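Local coordinates for trwC protein (Escherichia coli, PDB 1ZM5) that probably nicks and rejoins plasmid DNA in conjugation, this chain being the metal-binding relaxase domain of a longer protein that also carries helicase-like regions, at residues D85-A90 with H161-I166; S93-A98 with D157-T162. All coordinates share one frame; numbering follows the deposited sequence.

Contact 1 and contact 2 are both buried and share strand 158-171, with His161 and Thr162 common to the two. Contact 1 lies at the middle of the chain, its centre about 1 Å from that of the whole molecule, and pairs this strand with strand 81-89 through regular backbone bonds and metal-site side chains. Contact 2, whose centre is about 14 Å from that of contact 1, sets the next element, helix 92-100, against the beginning of the same strand; one serine hydroxyl, a water and an apolar touch do the joining. A probable hydrogen bond from Ala90 N to Leu160 O, 3.0 Å, connects them, and both reach the same thymidine.

Contact 1 (D85-A90 with H161-I166); sequences DLTFSA and HTHAVI. With CU (copper (II) ion), chain D; nucleotides of chain A.
His163 and Thr87 face each other across an antiparallel pair of central strands in the relaxase sheet, whose three-histidine metal site, typical of HUH relaxases, takes two ligands from strand 158-171 and the third, His150, from strand 145-152. His161 NE2 and His163 NE2 each bind the copper ion at 2.2 Å; water 1 is the fourth ligand. His163 ND1, the other nitrogen of the imidazole, donates to Thr87 OG1 at 2.8 Å, a bent bond (N-H...O 130°) with the oxygen tilted 28° from the ring plane. Thr87 OG1 can serve there because it sits anti to its carbonyl carbon (chi1 -65°), alongside the histidine. It in turn donates to Asp85 OD1 at 3.1 Å on the syn side of the carboxylate, giving a relay in which Asp85 positions the hydroxyl that steadies a metal ligand. The ND1 of His161 is engaged by Gln159 O.

The backbone holds these groups in step: Leu86 with Ala164 and Phe88 with Thr162 are hydrogen-bonded pairs, with Thr87 and His163 a non-hydrogen-bonded pair between them. The side chains of Leu86, Phe88 and Ala164 lie opposite the metal, against helix 104-122; Leu86 CD1 also packs on Ile166 CD1 at 3.6 Å, and the Phe88 ring presents its edge, CE1, to Ala164 CB at 3.8 Å. Where strand 81-89 ends, Ser89 O accepts the N-H of the thymine, 2.9 Å from N3 of DT23 of chain A.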
ATOM      1  N   ASP B  85       3.148   5.652  -4.830  1.00 26.14           N
ATOM      2  CA  ASP B  85       2.499   4.474  -4.296  1.00 25.76           C
ATOM      3  C   ASP B  85       2.990   4.162  -2.886  1.00 25.29           C
ATOM      4  O   ASP B  85       4.190   3.958  -2.663  1.00 23.48           O
ATOM      5  CB  ASP B  85       2.759   3.289  -5.236  1.00 30.46           C
ATOM      6  CG  ASP B  85       2.236   1.959  -4.691  1.00 35.96           C
ATOM      7  OD1 ASP B  85       1.448   1.948  -3.719  1.00 38.52           O
ATOM      8  OD2 ASP B  85       2.616   0.908  -5.254  1.00 39.25           O
ATOM      9  N   LEU B  86       2.056   4.163  -1.938  1.00 22.17           N
ATOM     10  CA  LEU B  86       2.359   3.833  -0.546  1.00 21.64           C
ATOM     11  C   LEU B  86       1.630   2.534  -0.247  1.00 19.31           C
ATOM     12  O   LEU B  86       0.405   2.523  -0.125  1.00 18.54           O
ATOM     13  CB  LEU B  86       1.853   4.910   0.420  1.00 18.62           C
ATOM     14  CG  LEU B  86       2.469   6.304   0.373  1.00 19.93           C
ATOM     15  CD1 LEU B  86       1.900   7.147   1.511  1.00 17.76           C
ATOM     16  CD2 LEU B  86       3.968   6.208   0.498  1.00 18.21           C
ATOM     17  N   THR B  87       2.377   1.444  -0.123  1.00 17.30           N
ATOM     18  CA  THR B  87       1.758   0.160   0.152  1.00 17.22           C
ATOM     19  C   THR B  87       1.873  -0.278   1.604  1.00 17.11           C
ATOM     20  O   THR B  87       2.971  -0.465   2.129  1.00 16.21           O
ATOM     21  CB  THR B  87       2.336  -0.942  -0.778  1.00 17.75           C
ATOM     22  OG1 THR B  87       1.971  -0.645  -2.131  1.00 20.80           O
ATOM     23  CG2 THR B  87       1.788  -2.313  -0.414  1.00 15.77           C
ATOM     24  N   PHE B  88       0.714  -0.438   2.239  1.00 17.06           N
ATOM     25  CA  PHE B  88       0.622  -0.871   3.626  1.00 16.15           C
ATOM     26  C   PHE B  88       0.314  -2.356   3.693  1.00 16.34           C
ATOM     27  O   PHE B  88      -0.713  -2.800   3.201  1.00 17.78           O
ATOM     28  CB  PHE B  88      -0.507  -0.140   4.350  1.00 18.63           C
ATOM     29  CG  PHE B  88      -0.377   1.348   4.345  1.00 17.85           C
ATOM     30  CD1 PHE B  88      -0.711   2.084   3.213  1.00 15.86           C
ATOM     31  CD2 PHE B  88       0.056   2.017   5.486  1.00 16.56           C
ATOM     32  CE1 PHE B  88      -0.621   3.473   3.217  1.00 20.28           C
ATOM     33  CE2 PHE B  88       0.150   3.401   5.505  1.00 19.59           C
ATOM     34  CZ  PHE B  88      -0.188   4.138   4.372  1.00 17.95           C
ATOM     35  N   SER B  89       1.189  -3.119   4.328  1.00 17.69           N
ATOM     36  CA  SER B  89       0.983  -4.553   4.448  1.00 19.62           C
ATOM     37  C   SER B  89       0.960  -4.945   5.915  1.00 19.82           C
ATOM     38  O   SER B  89       1.899  -4.673   6.654  1.00 20.97           O
ATOM     39  CB  SER B  89       2.097  -5.312   3.726  1.00 20.89           C
ATOM     40  OG  SER B  89       2.114  -4.992   2.348  1.00 24.11           O
ATOM     41  N   ALA B  90      -0.116  -5.602   6.322  1.00 18.18           N
ATOM     42  CA  ALA B  90      -0.285  -6.017   7.697  1.00 17.98           C
ATOM     43  C   ALA B  90       0.611  -7.177   8.073  1.00 18.22           C
ATOM     44  O   ALA B  90       1.176  -7.848   7.212  1.00 17.66           O
ATOM     45  CB  ALA B  90      -1.732  -6.396   7.937  1.00 17.70           C
ATOM     46  N   HIS B 161      -3.192  -6.195   2.317  1.00 15.01           N
ATOM     47  CA  HIS B 161      -2.490  -4.954   2.054  1.00 14.89           C
ATOM     48  C   HIS B 161      -3.284  -3.993   1.193  1.00 14.71           C
ATOM     49  O   HIS B 161      -4.212  -4.382   0.475  1.00 14.22           O
ATOM     50  CB  HIS B 161      -1.115  -5.224   1.429  1.00 16.54           C
ATOM     51  CG  HIS B 161      -1.162  -5.850   0.068  1.00 20.48           C
ATOM     52  ND1 HIS B 161      -1.525  -7.164  -0.140  1.00 22.30           N
ATOM     53  CD2 HIS B 161      -0.827  -5.356  -1.149  1.00 18.95           C
ATOM     54  CE1 HIS B 161      -1.405  -7.454  -1.422  1.00 19.87           C
ATOM     55  NE2 HIS B 161      -0.982  -6.375  -2.056  1.00 19.75           N
ATOM     56  N   THR B 162      -2.928  -2.722   1.293  1.00 13.06           N
ATOM     57  CA  THR B 162      -3.599  -1.698   0.523  1.00 13.10           C
ATOM     58  C   THR B 162      -2.560  -0.866  -0.202  1.00 15.47           C
ATOM     59  O   THR B 162      -1.490  -0.557   0.337  1.00 15.65           O
ATOM     60  CB  THR B 162      -4.418  -0.736   1.418  1.00 13.53           C
ATOM     61  OG1 THR B 162      -5.398  -1.470   2.165  1.00 12.64           O
ATOM     62  CG2 THR B 162      -5.100   0.318   0.569  1.00  9.89           C
ATOM     63  N   HIS B 163      -2.887  -0.524  -1.439  1.00 16.92           N
ATOM     64  CA  HIS B 163      -2.054   0.318  -2.265  1.00 18.17           C
ATOM     65  C   HIS B 163      -2.693   1.701  -2.181  1.00 19.63           C
ATOM     66  O   HIS B 163      -3.814   1.905  -2.650  1.00 21.44           O
ATOM     67  CB  HIS B 163      -2.087  -0.173  -3.706  1.00 19.49           C
ATOM     68  CG  HIS B 163      -1.399  -1.486  -3.906  1.00 20.54           C
ATOM     69  ND1 HIS B 163      -0.031  -1.627  -3.814  1.00 19.51           N
ATOM     70  CD2 HIS B 163      -1.893  -2.722  -4.156  1.00 17.51           C
ATOM     71  CE1 HIS B 163       0.289  -2.897  -3.993  1.00 22.09           C
ATOM     72  NE2 HIS B 163      -0.823  -3.581  -4.202  1.00 22.40           N
ATOM     73  N   ALA B 164      -2.004   2.645  -1.553  1.00 20.28           N
ATOM     74  CA  ALA B 164      -2.535   3.996  -1.452  1.00 20.21           C
ATOM     75  C   ALA B 164      -1.840   4.786  -2.553  1.00 19.74           C
ATOM     76  O   ALA B 164      -0.719   5.246  -2.382  1.00 23.23           O
ATOM     77  CB  ALA B 164      -2.223   4.591  -0.085  1.00 17.52           C
ATOM     78  N   VAL B 165      -2.492   4.920  -3.697  1.00 17.94           N
ATOM     79  CA  VAL B 165      -1.871   5.651  -4.784  1.00 19.99           C
ATOM     80  C   VAL B 165      -2.139   7.149  -4.679  1.00 20.17           C
ATOM     81  O   VAL B 165      -3.246   7.632  -4.945  1.00 16.88           O
ATOM     82  CB  VAL B 165      -2.350   5.143  -6.158  1.00 21.05           C
ATOM     83  CG1 VAL B 165      -1.679   5.951  -7.272  1.00 23.33           C
ATOM     84  CG2 VAL B 165      -2.006   3.672  -6.314  1.00 18.79           C
ATOM     85  N   ILE B 166      -1.112   7.873  -4.258  1.00 19.14           N
ATOM     86  CA  ILE B 166      -1.221   9.307  -4.132  1.00 18.70           C
ATOM     87  C   ILE B 166      -0.946   9.861  -5.510  1.00 19.35           C
ATOM     88  O   ILE B 166       0.121   9.631  -6.087  1.00 17.55           O
ATOM     89  CB  ILE B 166      -0.195   9.866  -3.148  1.00 16.67           C
ATOM     90  CG1 ILE B 166      -0.398   9.226  -1.774  1.00 16.93           C
ATOM     91  CG2 ILE B 166      -0.366  11.372  -3.028  1.00 17.99           C
ATOM     92  CD1 ILE B 166       0.652   9.620  -0.759  1.00  7.98           C
TER
HETATM   93 CU    CU D 300      -1.484  -5.717  -4.123  1.00 35.43          CU
ATOM     94  P    DT A  23       8.250 -11.310   8.834  1.00 20.15           P
ATOM     95  OP1  DT A  23       7.293 -11.588   9.916  1.00 18.40           O
ATOM     96  OP2  DT A  23       9.507 -12.112   8.728  1.00 24.90           O
ATOM     97  O5'  DT A  23       7.471 -11.371   7.440  1.00 20.70           O
ATOM     98  C5'  DT A  23       6.754 -12.555   7.026  1.00 21.82           C
ATOM     99  C4'  DT A  23       5.477 -12.161   6.315  1.00 25.70           C
ATOM    100  O4'  DT A  23       4.858 -11.123   7.091  1.00 28.71           O
ATOM    101  C3'  DT A  23       5.594 -11.637   4.874  1.00 26.83           C
ATOM    102  O3'  DT A  23       4.815 -12.601   4.117  1.00 28.81           O
ATOM    103  C2'  DT A  23       4.557 -10.521   4.811  1.00 29.90           C
ATOM    104  C1'  DT A  23       4.239 -10.176   6.258  1.00 25.78           C
ATOM    105  N1   DT A  23       4.470  -8.853   6.840  1.00 25.42           N
ATOM    106  C2   DT A  23       3.994  -7.723   6.212  1.00 25.14           C
ATOM    107  O2   DT A  23       3.508  -7.730   5.095  1.00 22.38           O
ATOM    108  N3   DT A  23       4.105  -6.575   6.959  1.00 24.88           N
ATOM    109  C4   DT A  23       4.651  -6.450   8.221  1.00 22.56           C
ATOM    110  O4   DT A  23       4.650  -5.368   8.778  1.00 26.87           O
ATOM    111  C5   DT A  23       5.188  -7.661   8.785  1.00 23.24           C
ATOM    112  C7   DT A  23       5.824  -7.615  10.138  1.00 23.86           C
ATOM    113  C6   DT A  23       5.090  -8.782   8.069  1.00 23.97           C
TER
HETATM  114  O   HOH W   1       0.656  -6.143  -4.055  1.00 34.47           O

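Contact 2 (S93-A98 with D157-T162). With CU (copper (II) ion), chain D; nucleotides of chain A.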
ATOM      1  N   SER B  93       0.286 -12.849  10.769  1.00 18.94           N
ATOM      2  CA  SER B  93      -0.748 -13.348  11.676  1.00 21.22           C
ATOM      3  C   SER B  93      -2.044 -12.569  11.490  1.00 20.50           C
ATOM      4  O   SER B  93      -3.130 -13.152  11.469  1.00 20.69           O
ATOM      5  CB  SER B  93      -0.286 -13.218  13.130  1.00 22.05           C
ATOM      6  OG  SER B  93       0.008 -11.866  13.432  1.00 21.17           O
ATOM      7  N   VAL B  94      -1.923 -11.250  11.354  1.00 19.72           N
ATOM      8  CA  VAL B  94      -3.094 -10.399  11.173  1.00 20.07           C
ATOM      9  C   VAL B  94      -3.828 -10.802   9.905  1.00 20.32           C
ATOM     10  O   VAL B  94      -5.055 -10.947   9.919  1.00 22.52           O
ATOM     11  CB  VAL B  94      -2.702  -8.900  11.097  1.00 19.83           C
ATOM     12  CG1 VAL B  94      -3.888  -8.066  10.636  1.00 20.38           C
ATOM     13  CG2 VAL B  94      -2.240  -8.424  12.455  1.00 19.70           C
ATOM     14  N   SER B  95      -3.082 -10.977   8.814  1.00 18.78           N
ATOM     15  CA  SER B  95      -3.672 -11.395   7.544  1.00 20.45           C
ATOM     16  C   SER B  95      -4.396 -12.739   7.712  1.00 20.88           C
ATOM     17  O   SER B  95      -5.488 -12.951   7.173  1.00 19.44           O
ATOM     18  CB  SER B  95      -2.591 -11.524   6.466  1.00 20.16           C
ATOM     19  OG  SER B  95      -2.102 -10.251   6.077  1.00 19.39           O
ATOM     20  N   LEU B  96      -3.775 -13.640   8.464  1.00 21.45           N
ATOM     21  CA  LEU B  96      -4.351 -14.954   8.721  1.00 24.69           C
ATOM     22  C   LEU B  96      -5.672 -14.811   9.482  1.00 26.30           C
ATOM     23  O   LEU B  96      -6.713 -15.323   9.060  1.00 26.75           O
ATOM     24  CB  LEU B  96      -3.360 -15.805   9.535  1.00 22.92           C
ATOM     25  CG  LEU B  96      -2.425 -16.792   8.806  1.00 24.68           C
ATOM     26  CD1 LEU B  96      -1.875 -16.200   7.522  1.00 22.91           C
ATOM     27  CD2 LEU B  96      -1.296 -17.191   9.735  1.00 21.51           C
ATOM     28  N   GLN B  97      -5.626 -14.091  10.593  1.00 27.87           N
ATOM     29  CA  GLN B  97      -6.809 -13.901  11.421  1.00 29.66           C
ATOM     30  C   GLN B  97      -7.985 -13.326  10.636  1.00 30.53           C
ATOM     31  O   GLN B  97      -9.134 -13.707  10.860  1.00 32.92           O
ATOM     32  CB  GLN B  97      -6.475 -12.989  12.605  1.00 29.19           C
ATOM     33  CG  GLN B  97      -7.493 -13.021  13.727  1.00 28.16           C
ATOM     34  CD  GLN B  97      -7.609 -14.399  14.361  1.00 28.23           C
ATOM     35  OE1 GLN B  97      -6.608 -15.037  14.679  1.00 24.85           O
ATOM     36  NE2 GLN B  97      -8.836 -14.854  14.556  1.00 29.42           N
ATOM     37  N   ALA B  98      -7.704 -12.426   9.705  1.00 30.14           N
ATOM     38  CA  ALA B  98      -8.773 -11.812   8.919  1.00 31.26           C
ATOM     39  C   ALA B  98      -9.223 -12.601   7.690  1.00 30.87           C
ATOM     40  O   ALA B  98     -10.421 -12.704   7.419  1.00 31.91           O
ATOM     41  CB  ALA B  98      -8.359 -10.416   8.487  1.00 28.51           C
ATOM     42  N   ASP B 157      -0.473 -16.658  -0.806  1.00 23.04           N
ATOM     43  CA  ASP B 157      -0.595 -16.744   0.646  1.00 23.45           C
ATOM     44  C   ASP B 157      -1.493 -15.571   1.066  1.00 21.95           C
ATOM     45  O   ASP B 157      -1.670 -14.614   0.302  1.00 21.29           O
ATOM     46  CB  ASP B 157       0.767 -16.556   1.345  1.00 22.98           C
ATOM     47  CG  ASP B 157       1.622 -17.821   1.365  1.00 27.98           C
ATOM     48  OD1 ASP B 157       1.067 -18.917   1.610  1.00 27.72           O
ATOM     49  OD2 ASP B 157       2.864 -17.711   1.168  1.00 26.48           O
ATOM     50  N   PRO B 158      -2.088 -15.642   2.269  1.00 20.68           N
ATOM     51  CA  PRO B 158      -2.938 -14.542   2.742  1.00 20.27           C
ATOM     52  C   PRO B 158      -1.986 -13.352   2.942  1.00 19.95           C
ATOM     53  O   PRO B 158      -0.949 -13.487   3.610  1.00 18.39           O
ATOM     54  CB  PRO B 158      -3.467 -15.057   4.082  1.00 18.51           C
ATOM     55  CG  PRO B 158      -3.467 -16.529   3.911  1.00 20.48           C
ATOM     56  CD  PRO B 158      -2.166 -16.792   3.186  1.00 21.08           C
ATOM     57  N   GLN B 159      -2.328 -12.199   2.381  1.00 19.59           N
ATOM     58  CA  GLN B 159      -1.467 -11.023   2.489  1.00 19.75           C
ATOM     59  C   GLN B 159      -2.314  -9.766   2.416  1.00 18.69           C
ATOM     60  O   GLN B 159      -2.491  -9.182   1.346  1.00 18.31           O
ATOM     61  CB  GLN B 159      -0.436 -11.041   1.344  1.00 19.32           C
ATOM     62  CG  GLN B 159       0.587  -9.903   1.327  1.00 17.72           C
ATOM     63  CD  GLN B 159       1.377  -9.766   2.620  1.00 17.63           C
ATOM     64  OE1 GLN B 159       1.401 -10.665   3.455  1.00 19.87           O
ATOM     65  NE2 GLN B 159       2.036  -8.632   2.782  1.00 20.15           N
ATOM     66  N   LEU B 160      -2.833  -9.347   3.562  1.00 19.52           N
ATOM     67  CA  LEU B 160      -3.685  -8.169   3.615  1.00 17.51           C
ATOM     68  C   LEU B 160      -2.883  -6.899   3.395  1.00 16.15           C
ATOM     69  O   LEU B 160      -1.987  -6.560   4.172  1.00 15.64           O
ATOM     70  CB  LEU B 160      -4.432  -8.100   4.961  1.00 18.53           C
ATOM     71  CG  LEU B 160      -5.339  -6.874   5.197  1.00 18.70           C
ATOM     72  CD1 LEU B 160      -6.408  -6.800   4.123  1.00 19.15           C
ATOM     73  CD2 LEU B 160      -5.988  -6.961   6.569  1.00 20.21           C
ATOM     74  N   HIS B 161      -3.192  -6.195   2.317  1.00 15.01           N
ATOM     75  CA  HIS B 161      -2.490  -4.954   2.054  1.00 14.89           C
ATOM     76  C   HIS B 161      -3.284  -3.993   1.193  1.00 14.71           C
ATOM     77  O   HIS B 161      -4.212  -4.382   0.475  1.00 14.22           O
ATOM     78  CB  HIS B 161      -1.115  -5.224   1.429  1.00 16.54           C
ATOM     79  CG  HIS B 161      -1.162  -5.850   0.068  1.00 20.48           C
ATOM     80  ND1 HIS B 161      -1.525  -7.164  -0.140  1.00 22.30           N
ATOM     81  CD2 HIS B 161      -0.827  -5.356  -1.149  1.00 18.95           C
ATOM     82  CE1 HIS B 161      -1.405  -7.454  -1.422  1.00 19.87           C
ATOM     83  NE2 HIS B 161      -0.982  -6.375  -2.056  1.00 19.75           N
ATOM     84  N   THR B 162      -2.928  -2.722   1.293  1.00 13.06           N
ATOM     85  CA  THR B 162      -3.599  -1.698   0.523  1.00 13.10           C
ATOM     86  C   THR B 162      -2.560  -0.866  -0.202  1.00 15.47           C
ATOM     87  O   THR B 162      -1.490  -0.557   0.337  1.00 15.65           O
ATOM     88  CB  THR B 162      -4.418  -0.736   1.418  1.00 13.53           C
ATOM     89  OG1 THR B 162      -5.398  -1.470   2.165  1.00 12.64           O
ATOM     90  CG2 THR B 162      -5.100   0.318   0.569  1.00  9.89           C
TER
HETATM   91 CU    CU D 300      -1.484  -5.717  -4.123  1.00 35.43          CU
ATOM     92  P    DT A  23       8.250 -11.310   8.834  1.00 20.15           P
ATOM     93  OP1  DT A  23       7.293 -11.588   9.916  1.00 18.40           O
ATOM     94  OP2  DT A  23       9.507 -12.112   8.728  1.00 24.90           O
ATOM     95  O5'  DT A  23       7.471 -11.371   7.440  1.00 20.70           O
ATOM     96  C5'  DT A  23       6.754 -12.555   7.026  1.00 21.82           C
ATOM     97  C4'  DT A  23       5.477 -12.161   6.315  1.00 25.70           C
ATOM     98  O4'  DT A  23       4.858 -11.123   7.091  1.00 28.71           O
ATOM     99  C3'  DT A  23       5.594 -11.637   4.874  1.00 26.83           C
ATOM    100  O3'  DT A  23       4.815 -12.601   4.117  1.00 28.81           O
ATOM    101  C2'  DT A  23       4.557 -10.521   4.811  1.00 29.90           C
ATOM    102  C1'  DT A  23       4.239 -10.176   6.258  1.00 25.78           C
ATOM    103  N1   DT A  23       4.470  -8.853   6.840  1.00 25.42           N
ATOM    104  C2   DT A  23       3.994  -7.723   6.212  1.00 25.14           C
ATOM    105  O2   DT A  23       3.508  -7.730   5.095  1.00 22.38           O
ATOM    106  N3   DT A  23       4.105  -6.575   6.959  1.00 24.88           N
ATOM    107  C4   DT A  23       4.651  -6.450   8.221  1.00 22.56           C
ATOM    108  O4   DT A  23       4.650  -5.368   8.778  1.00 26.87           O
ATOM    109  C5   DT A  23       5.188  -7.661   8.785  1.00 23.24           C
ATOM    110  C7   DT A  23       5.824  -7.615  10.138  1.00 23.86           C
ATOM    111  C6   DT A  23       5.090  -8.782   8.069  1.00 23.97           C
TER
HETATM  112  O   HOH W   2       0.670 -10.240   5.997  1.00 24.38           O
HETATM  113  O   HOH W   1       0.656  -6.143  -4.055  1.00 34.47           O
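A chi1 of -71° places Ser95 OG anti to its carbonyl carbon and against the strand at Leu160, whose N-H meets it at 2.8 Å between Leu160 N and Ser95 OG, nearly straight at 162°. With CG anti to the backbone N (chi1 178°), the Leu160 branch packs on Ile107 and His110 of helix 104-122, and Leu160 CB is 3.4 Å from Ser95 OG. The serine oxygen works in both directions: it accepts from Leu160 N and donates to water 2, 2.8 Å from Ser95 OG. That water passes a hydrogen to Gln159 OE1 at 2.7 Å, an oxygen that Lys92 NZ also grips.

In the relaxase fold this is the helix following strand 81-89, laid almost perpendicular across the start of strand 158-171. Beside the polar link, Leu96 CD1 touches Pro158 CB at 4.0 Å, and Phe232 packs on both residues.

The CB of Gln159 leaves the strand on the side away from the helix, but the chain, bent at chi2, brings NE2 to O2 of DT23 of chain A at 2.9 Å, with OE1 alongside C2' of the sugar. An alanine here removes the whole amide, which would probably leave O2 of the thymine without this donor and cost water 2 and Lys92 NZ one acceptor, although Lys92 NZ still has Pro158 O. The backbone of Gln159 has a separate task: its O receives the N-H of His161 ND1 at 2.7 Å, lying almost exactly in the imidazole plane though the donor stands above the carbonyl plane.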